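PDB 2A38: titin from Homo sapiens, which acts as a giant elastic scaffold of the muscle sarcomere, with two immunoglobulin-like domains in tandem at its N-terminus. Local coordinates for residues G31-D42 and A73-N84. Sequence-based numbering, arbitrary orientation.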
ATOM      1  N   GLY A  31      32.225 -16.256 -14.303  1.00 22.26           N
ATOM      2  CA  GLY A  31      33.421 -15.502 -14.634  1.00 20.84           C
ATOM      3  C   GLY A  31      34.581 -15.854 -13.720  1.00 22.02           C
ATOM      4  O   GLY A  31      34.383 -16.289 -12.585  1.00 22.37           O
ATOM      5  N   PHE A  32      35.802 -15.685 -14.208  1.00 21.91           N
ATOM      6  CA  PHE A  32      36.958 -15.983 -13.382  1.00 21.87           C
ATOM      7  C   PHE A  32      38.133 -15.073 -13.717  1.00 21.83           C
ATOM      8  O   PHE A  32      38.562 -15.008 -14.866  1.00 20.81           O
ATOM      9  CB  PHE A  32      37.381 -17.441 -13.544  1.00 21.34           C
ATOM     10  CG  PHE A  32      38.430 -17.856 -12.565  1.00 24.60           C
ATOM     11  CD1 PHE A  32      38.111 -18.013 -11.221  1.00 24.51           C
ATOM     12  CD2 PHE A  32      39.758 -18.003 -12.963  1.00 26.54           C
ATOM     13  CE1 PHE A  32      39.096 -18.305 -10.280  1.00 26.42           C
ATOM     14  CE2 PHE A  32      40.751 -18.293 -12.033  1.00 27.18           C
ATOM     15  CZ  PHE A  32      40.420 -18.443 -10.687  1.00 26.24           C
ATOM     16  N   PRO A  33      38.665 -14.349 -12.714  1.00 22.52           N
ATOM     17  CA  PRO A  33      38.231 -14.340 -11.309  1.00 22.03           C
ATOM     18  C   PRO A  33      36.780 -13.865 -11.173  1.00 22.26           C
ATOM     19  O   PRO A  33      36.232 -13.281 -12.107  1.00 22.70           O
ATOM     20  CB  PRO A  33      39.217 -13.373 -10.657  1.00 20.95           C
ATOM     21  CG  PRO A  33      40.441 -13.521 -11.501  1.00 20.62           C
ATOM     22  CD  PRO A  33      39.869 -13.515 -12.884  1.00 21.53           C
ATOM     23  N   VAL A  34      36.160 -14.110 -10.020  1.00 21.67           N
ATOM     24  CA  VAL A  34      34.773 -13.684  -9.818  1.00 22.38           C
ATOM     25  C   VAL A  34      34.640 -12.192 -10.089  1.00 22.62           C
ATOM     26  O   VAL A  34      35.337 -11.376  -9.496  1.00 22.68           O
ATOM     27  CB  VAL A  34      34.292 -13.960  -8.399  1.00 22.66           C
ATOM     28  CG1 VAL A  34      32.849 -13.485  -8.251  1.00 25.26           C
ATOM     29  CG2 VAL A  34      34.403 -15.452  -8.099  1.00 24.59           C
ATOM     30  N   PRO A  35      33.716 -11.815 -10.978  1.00 22.90           N
ATOM     31  CA  PRO A  35      33.544 -10.399 -11.300  1.00 22.60           C
ATOM     32  C   PRO A  35      32.995  -9.497 -10.211  1.00 23.30           C
ATOM     33  O   PRO A  35      32.362  -9.960  -9.266  1.00 23.00           O
ATOM     34  CB  PRO A  35      32.631 -10.443 -12.523  1.00 23.01           C
ATOM     35  CG  PRO A  35      31.762 -11.631 -12.235  1.00 23.45           C
ATOM     36  CD  PRO A  35      32.762 -12.651 -11.732  1.00 22.22           C
ATOM     37  N   GLU A  36      33.271  -8.202 -10.352  1.00 24.56           N
ATOM     38  CA  GLU A  36      32.755  -7.195  -9.442  1.00 27.58           C
ATOM     39  C   GLU A  36      31.391  -6.854 -10.034  1.00 27.63           C
ATOM     40  O   GLU A  36      31.273  -6.619 -11.245  1.00 26.94           O
ATOM     41  CB  GLU A  36      33.621  -5.943  -9.445  1.00 31.76           C
ATOM     42  CG  GLU A  36      34.981  -6.115  -8.830  1.00 40.84           C
ATOM     43  CD  GLU A  36      35.650  -4.778  -8.574  1.00 46.93           C
ATOM     44  OE1 GLU A  36      35.160  -4.028  -7.697  1.00 50.48           O
ATOM     45  OE2 GLU A  36      36.659  -4.472  -9.252  1.00 51.27           O
ATOM     46  N   VAL A  37      30.372  -6.814  -9.182  1.00 25.87           N
ATOM     47  CA  VAL A  37      29.010  -6.545  -9.623  1.00 24.84           C
ATOM     48  C   VAL A  37      28.458  -5.203  -9.154  1.00 24.86           C
ATOM     49  O   VAL A  37      28.730  -4.752  -8.045  1.00 25.87           O
ATOM     50  CB  VAL A  37      28.084  -7.690  -9.166  1.00 22.77           C
ATOM     51  CG1 VAL A  37      26.644  -7.306  -9.340  1.00 25.45           C
ATOM     52  CG2 VAL A  37      28.387  -8.934  -9.975  1.00 21.91           C
ATOM     53  N   SER A  38      27.662  -4.576 -10.006  1.00 24.33           N
ATOM     54  CA  SER A  38      27.094  -3.281  -9.694  1.00 24.18           C
ATOM     55  C   SER A  38      25.739  -3.101 -10.375  1.00 23.63           C
ATOM     56  O   SER A  38      25.568  -3.474 -11.529  1.00 23.79           O
ATOM     57  CB  SER A  38      28.074  -2.202 -10.154  1.00 25.96           C
ATOM     58  OG  SER A  38      27.445  -0.942 -10.250  1.00 32.36           O
ATOM     59  N   TRP A  39      24.774  -2.534  -9.657  1.00 24.51           N
ATOM     60  CA  TRP A  39      23.434  -2.307 -10.208  1.00 22.98           C
ATOM     61  C   TRP A  39      23.239  -0.853 -10.623  1.00 24.48           C
ATOM     62  O   TRP A  39      23.870   0.038 -10.071  1.00 25.87           O
ATOM     63  CB  TRP A  39      22.374  -2.674  -9.179  1.00 19.63           C
ATOM     64  CG  TRP A  39      22.310  -4.138  -8.841  1.00 16.84           C
ATOM     65  CD1 TRP A  39      23.082  -4.815  -7.934  1.00 16.59           C
ATOM     66  CD2 TRP A  39      21.405  -5.100  -9.397  1.00 15.27           C
ATOM     67  NE1 TRP A  39      22.708  -6.142  -7.890  1.00 15.05           N
ATOM     68  CE2 TRP A  39      21.683  -6.344  -8.777  1.00 15.33           C
ATOM     69  CE3 TRP A  39      20.384  -5.033 -10.358  1.00 14.30           C
ATOM     70  CZ2 TRP A  39      20.974  -7.512  -9.088  1.00 12.77           C
ATOM     71  CZ3 TRP A  39      19.681  -6.194 -10.665  1.00 12.17           C
ATOM     72  CH2 TRP A  39      19.981  -7.416 -10.032  1.00 13.65           C
ATOM     73  N   PHE A  40      22.374  -0.614 -11.602  1.00 27.05           N
ATOM     74  CA  PHE A  40      22.107   0.751 -12.067  1.00 30.53           C
ATOM     75  C   PHE A  40      20.640   0.932 -12.400  1.00 33.62           C
ATOM     76  O   PHE A  40      19.918  -0.035 -12.646  1.00 32.96           O
ATOM     77  CB  PHE A  40      22.887   1.090 -13.341  1.00 29.48           C
ATOM     78  CG  PHE A  40      24.373   1.058 -13.182  1.00 30.61           C
ATOM     79  CD1 PHE A  40      25.040  -0.143 -12.974  1.00 30.94           C
ATOM     80  CD2 PHE A  40      25.112   2.234 -13.254  1.00 31.39           C
ATOM     81  CE1 PHE A  40      26.425  -0.177 -12.838  1.00 32.46           C
ATOM     82  CE2 PHE A  40      26.498   2.216 -13.118  1.00 32.55           C
ATOM     83  CZ  PHE A  40      27.157   1.005 -12.910  1.00 33.53           C
ATOM     84  N   ARG A  41      20.199   2.182 -12.406  1.00 38.76           N
ATOM     85  CA  ARG A  41      18.830   2.480 -12.778  1.00 44.06           C
ATOM     86  C   ARG A  41      18.837   3.717 -13.647  1.00 46.95           C
ATOM     87  O   ARG A  41      19.172   4.805 -13.183  1.00 47.27           O
ATOM     88  CB  ARG A  41      17.942   2.726 -11.573  1.00 45.51           C
ATOM     89  CG  ARG A  41      16.540   2.992 -12.031  1.00 49.64           C
ATOM     90  CD  ARG A  41      15.595   3.310 -10.920  1.00 53.31           C
ATOM     91  NE  ARG A  41      14.347   3.801 -11.484  1.00 56.90           N
ATOM     92  CZ  ARG A  41      13.282   4.126 -10.766  1.00 59.26           C
ATOM     93  NH1 ARG A  41      13.315   4.009  -9.443  1.00 61.08           N
ATOM     94  NH2 ARG A  41      12.192   4.577 -11.368  1.00 60.75           N
ATOM     95  N   ASP A  42      18.477   3.538 -14.914  1.00 51.18           N
ATOM     96  CA  ASP A  42      18.452   4.632 -15.872  1.00 55.10           C
ATOM     97  C   ASP A  42      19.826   5.304 -15.962  1.00 56.76           C
ATOM     98  O   ASP A  42      19.936   6.532 -15.972  1.00 57.58           O
ATOM     99  CB  ASP A  42      17.384   5.651 -15.471  1.00 57.77           C
ATOM    100  CG  ASP A  42      16.005   5.021 -15.321  1.00 60.58           C
ATOM    101  OD1 ASP A  42      15.506   4.430 -16.305  1.00 61.62           O
ATOM    102  OD2 ASP A  42      15.420   5.114 -14.218  1.00 62.37           O
ATOM    103  N   ALA A  73       7.227   4.904  -8.251  1.00 45.10           N
ATOM    104  CA  ALA A  73       8.407   5.693  -8.578  1.00 43.64           C
ATOM    105  C   ALA A  73       9.650   4.825  -8.793  1.00 42.59           C
ATOM    106  O   ALA A  73      10.724   5.338  -9.095  1.00 42.85           O
ATOM    107  CB  ALA A  73       8.662   6.709  -7.468  1.00 42.72           C
ATOM    108  N   ASN A  74       9.496   3.511  -8.640  1.00 41.34           N
ATOM    109  CA  ASN A  74      10.609   2.574  -8.800  1.00 39.34           C
ATOM    110  C   ASN A  74      10.659   1.874 -10.156  1.00 38.29           C
ATOM    111  O   ASN A  74      11.685   1.315 -10.530  1.00 38.38           O
ATOM    112  CB  ASN A  74      10.566   1.516  -7.694  1.00 37.46           C
ATOM    113  CG  ASN A  74      10.928   2.076  -6.341  1.00 36.42           C
ATOM    114  OD1 ASN A  74      10.632   1.474  -5.312  1.00 37.83           O
ATOM    115  ND2 ASN A  74      11.582   3.228  -6.330  1.00 34.71           N
ATOM    116  N   SER A  75       9.560   1.893 -10.897  1.00 37.55           N
ATOM    117  CA  SER A  75       9.559   1.234 -12.192  1.00 36.99           C
ATOM    118  C   SER A  75      10.636   1.850 -13.091  1.00 36.00           C
ATOM    119  O   SER A  75      11.235   2.868 -12.753  1.00 34.23           O
ATOM    120  CB  SER A  75       8.172   1.337 -12.839  1.00 36.81           C
ATOM    121  OG  SER A  75       7.783   2.683 -13.007  1.00 38.71           O
ATOM    122  N   GLY A  76      10.894   1.220 -14.230  1.00 35.64           N
ATOM    123  CA  GLY A  76      11.906   1.732 -15.134  1.00 34.74           C
ATOM    124  C   GLY A  76      12.896   0.647 -15.484  1.00 35.04           C
ATOM    125  O   GLY A  76      12.633  -0.532 -15.233  1.00 34.34           O
ATOM    126  N   ARG A  77      14.030   1.038 -16.061  1.00 34.80           N
ATOM    127  CA  ARG A  77      15.057   0.079 -16.442  1.00 34.01           C
ATOM    128  C   ARG A  77      16.102  -0.130 -15.374  1.00 31.15           C
ATOM    129  O   ARG A  77      16.694   0.821 -14.871  1.00 31.73           O
ATOM    130  CB  ARG A  77      15.776   0.517 -17.707  1.00 37.48           C
ATOM    131  CG  ARG A  77      14.965   0.381 -18.954  1.00 45.83           C
ATOM    132  CD  ARG A  77      15.868   0.495 -20.161  1.00 52.04           C
ATOM    133  NE  ARG A  77      15.124   0.349 -21.406  1.00 58.55           N
ATOM    134  CZ  ARG A  77      15.694   0.205 -22.598  1.00 62.46           C
ATOM    135  NH1 ARG A  77      17.021   0.185 -22.704  1.00 64.18           N
ATOM    136  NH2 ARG A  77      14.938   0.086 -23.686  1.00 64.52           N
ATOM    137  N   TYR A  78      16.323  -1.390 -15.034  1.00 27.80           N
ATOM    138  CA  TYR A  78      17.329  -1.756 -14.054  1.00 25.43           C
ATOM    139  C   TYR A  78      18.333  -2.626 -14.789  1.00 23.67           C
ATOM    140  O   TYR A  78      17.948  -3.501 -15.564  1.00 22.79           O
ATOM    141  CB  TYR A  78      16.719  -2.562 -12.914  1.00 26.00           C
ATOM    142  CG  TYR A  78      15.905  -1.734 -11.958  1.00 28.45           C
ATOM    143  CD1 TYR A  78      14.679  -1.174 -12.345  1.00 28.82           C
ATOM    144  CD2 TYR A  78      16.366  -1.495 -10.662  1.00 29.00           C
ATOM    145  CE1 TYR A  78      13.938  -0.396 -11.461  1.00 29.33           C
ATOM    146  CE2 TYR A  78      15.639  -0.725  -9.774  1.00 29.94           C
ATOM    147  CZ  TYR A  78      14.431  -0.179 -10.176  1.00 29.87           C
ATOM    148  OH  TYR A  78      13.736   0.585  -9.282  1.00 32.15           O
ATOM    149  N   SER A  79      19.614  -2.383 -14.559  1.00 20.08           N
ATOM    150  CA  SER A  79      20.632  -3.177 -15.211  1.00 19.28           C
ATOM    151  C   SER A  79      21.693  -3.605 -14.228  1.00 16.77           C
ATOM    152  O   SER A  79      21.906  -2.977 -13.205  1.00 17.66           O
ATOM    153  CB  SER A  79      21.262  -2.404 -16.365  1.00 21.41           C
ATOM    154  OG  SER A  79      21.920  -1.251 -15.889  1.00 28.39           O
ATOM    155  N   LEU A  80      22.357  -4.695 -14.563  1.00 16.78           N
ATOM    156  CA  LEU A  80      23.407  -5.270 -13.742  1.00 15.51           C
ATOM    157  C   LEU A  80      24.690  -5.361 -14.571  1.00 15.43           C
ATOM    158  O   LEU A  80      24.675  -5.929 -15.658  1.00 17.62           O
ATOM    159  CB  LEU A  80      22.957  -6.664 -13.308  1.00 14.74           C
ATOM    160  CG  LEU A  80      23.872  -7.558 -12.476  1.00 15.68           C
ATOM    161  CD1 LEU A  80      24.187  -6.881 -11.167  1.00 15.75           C
ATOM    162  CD2 LEU A  80      23.168  -8.888 -12.227  1.00 15.30           C
ATOM    163  N   LYS A  81      25.774  -4.762 -14.086  1.00 16.78           N
ATOM    164  CA  LYS A  81      27.067  -4.822 -14.773  1.00 18.69           C
ATOM    165  C   LYS A  81      28.012  -5.739 -14.006  1.00 17.96           C
ATOM    166  O   LYS A  81      28.108  -5.649 -12.790  1.00 16.96           O
ATOM    167  CB  LYS A  81      27.748  -3.456 -14.846  1.00 20.63           C
ATOM    168  CG  LYS A  81      27.170  -2.496 -15.859  1.00 28.79           C
ATOM    169  CD  LYS A  81      28.103  -1.285 -16.033  1.00 32.24           C
ATOM    170  CE  LYS A  81      27.460  -0.216 -16.919  1.00 36.27           C
ATOM    171  NZ  LYS A  81      28.370   0.942 -17.187  1.00 39.42           N
ATOM    172  N   ALA A  82      28.720  -6.601 -14.727  1.00 17.76           N
ATOM    173  CA  ALA A  82      29.686  -7.525 -14.130  1.00 17.87           C
ATOM    174  C   ALA A  82      31.048  -7.263 -14.781  1.00 16.40           C
ATOM    175  O   ALA A  82      31.137  -7.158 -16.004  1.00 15.79           O
ATOM    176  CB  ALA A  82      29.250  -8.968 -14.374  1.00 17.84           C
ATOM    177  N   THR A  83      32.103  -7.172 -13.978  1.00 15.49           N
ATOM    178  CA  THR A  83      33.418  -6.885 -14.534  1.00 17.19           C
ATOM    179  C   THR A  83      34.598  -7.614 -13.909  1.00 17.14           C
ATOM    180  O   THR A  83      34.644  -7.809 -12.701  1.00 16.67           O
ATOM    181  CB  THR A  83      33.734  -5.383 -14.417  1.00 19.45           C
ATOM    182  OG1 THR A  83      32.641  -4.624 -14.936  1.00 25.48           O
ATOM    183  CG2 THR A  83      34.988  -5.034 -15.199  1.00 20.36           C
ATOM    184  N   ASN A  84      35.549  -8.017 -14.750  1.00 18.21           N
ATOM    185  CA  ASN A  84      36.787  -8.637 -14.280  1.00 17.62           C
ATOM    186  C   ASN A  84      37.863  -8.300 -15.310  1.00 19.50           C
ATOM    187  O   ASN A  84      37.605  -7.544 -16.254  1.00 18.87           O
ATOM    188  CB  ASN A  84      36.658 -10.161 -14.038  1.00 16.57           C
ATOM    189  CG  ASN A  84      36.514 -10.975 -15.312  1.00 14.06           C
ATOM    190  OD1 ASN A  84      36.772 -10.500 -16.410  1.00 15.80           O
ATOM    191  ND2 ASN A  84      36.109 -12.231 -15.159  1.00 15.09           N
TER
HETATM  192  O   HOH W   1      30.744  -4.013 -12.220  1.00 27.97           O
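With chi1 of Trp39 at -67°, which places CG anti to the carbonyl carbon, beside the backbone N, and chi1 of Leu80 at 177°, which sets its CG opposite the backbone N, the indole and the leucine meet on the inner face of two antiparallel strands, 36-41 and 76-84. Leu80 CD1 lies over one face of the indole, 3.6 Å from the centroid of the Trp39 five-membered ring, in a CH-pi contact. With an alanine at this position in place of Trp39, Leu80 CD1 would probably lose its aromatic platform and a gap would open toward Leu65 and Leu12, which the indole also touches.

On the face bearing Phe40, the Lys81 and Phe40 side chains cross at about a right angle, CE lying over one ring face near its rim and NZ 4.9 Å from the Phe40 centroid in an off-centre cation-pi contact. The extended Arg41 chain passes with CG over the Tyr78 ring and ends at the turn before strand 76-84, where NH1 donates to a lone pair of Ala73 O at 2.9 Å, nearly in the guanidinium plane. Arg41 NE also forms a salt bridge to Asp42 OD2. Tyr78 OH donates to a lone pair of Asn74 O at 2.5 Å, fixing the phenol against the same turn.

Paired backbone bonds between Phe40 and Ser79, Ser38 and Lys81, and Glu36 and Thr83 link the strands. This tryptophan-bearing strand C beside strand F, with its tyrosine corner, is characteristic of immunoglobulin-fold beta-sandwiches, here an I-set domain.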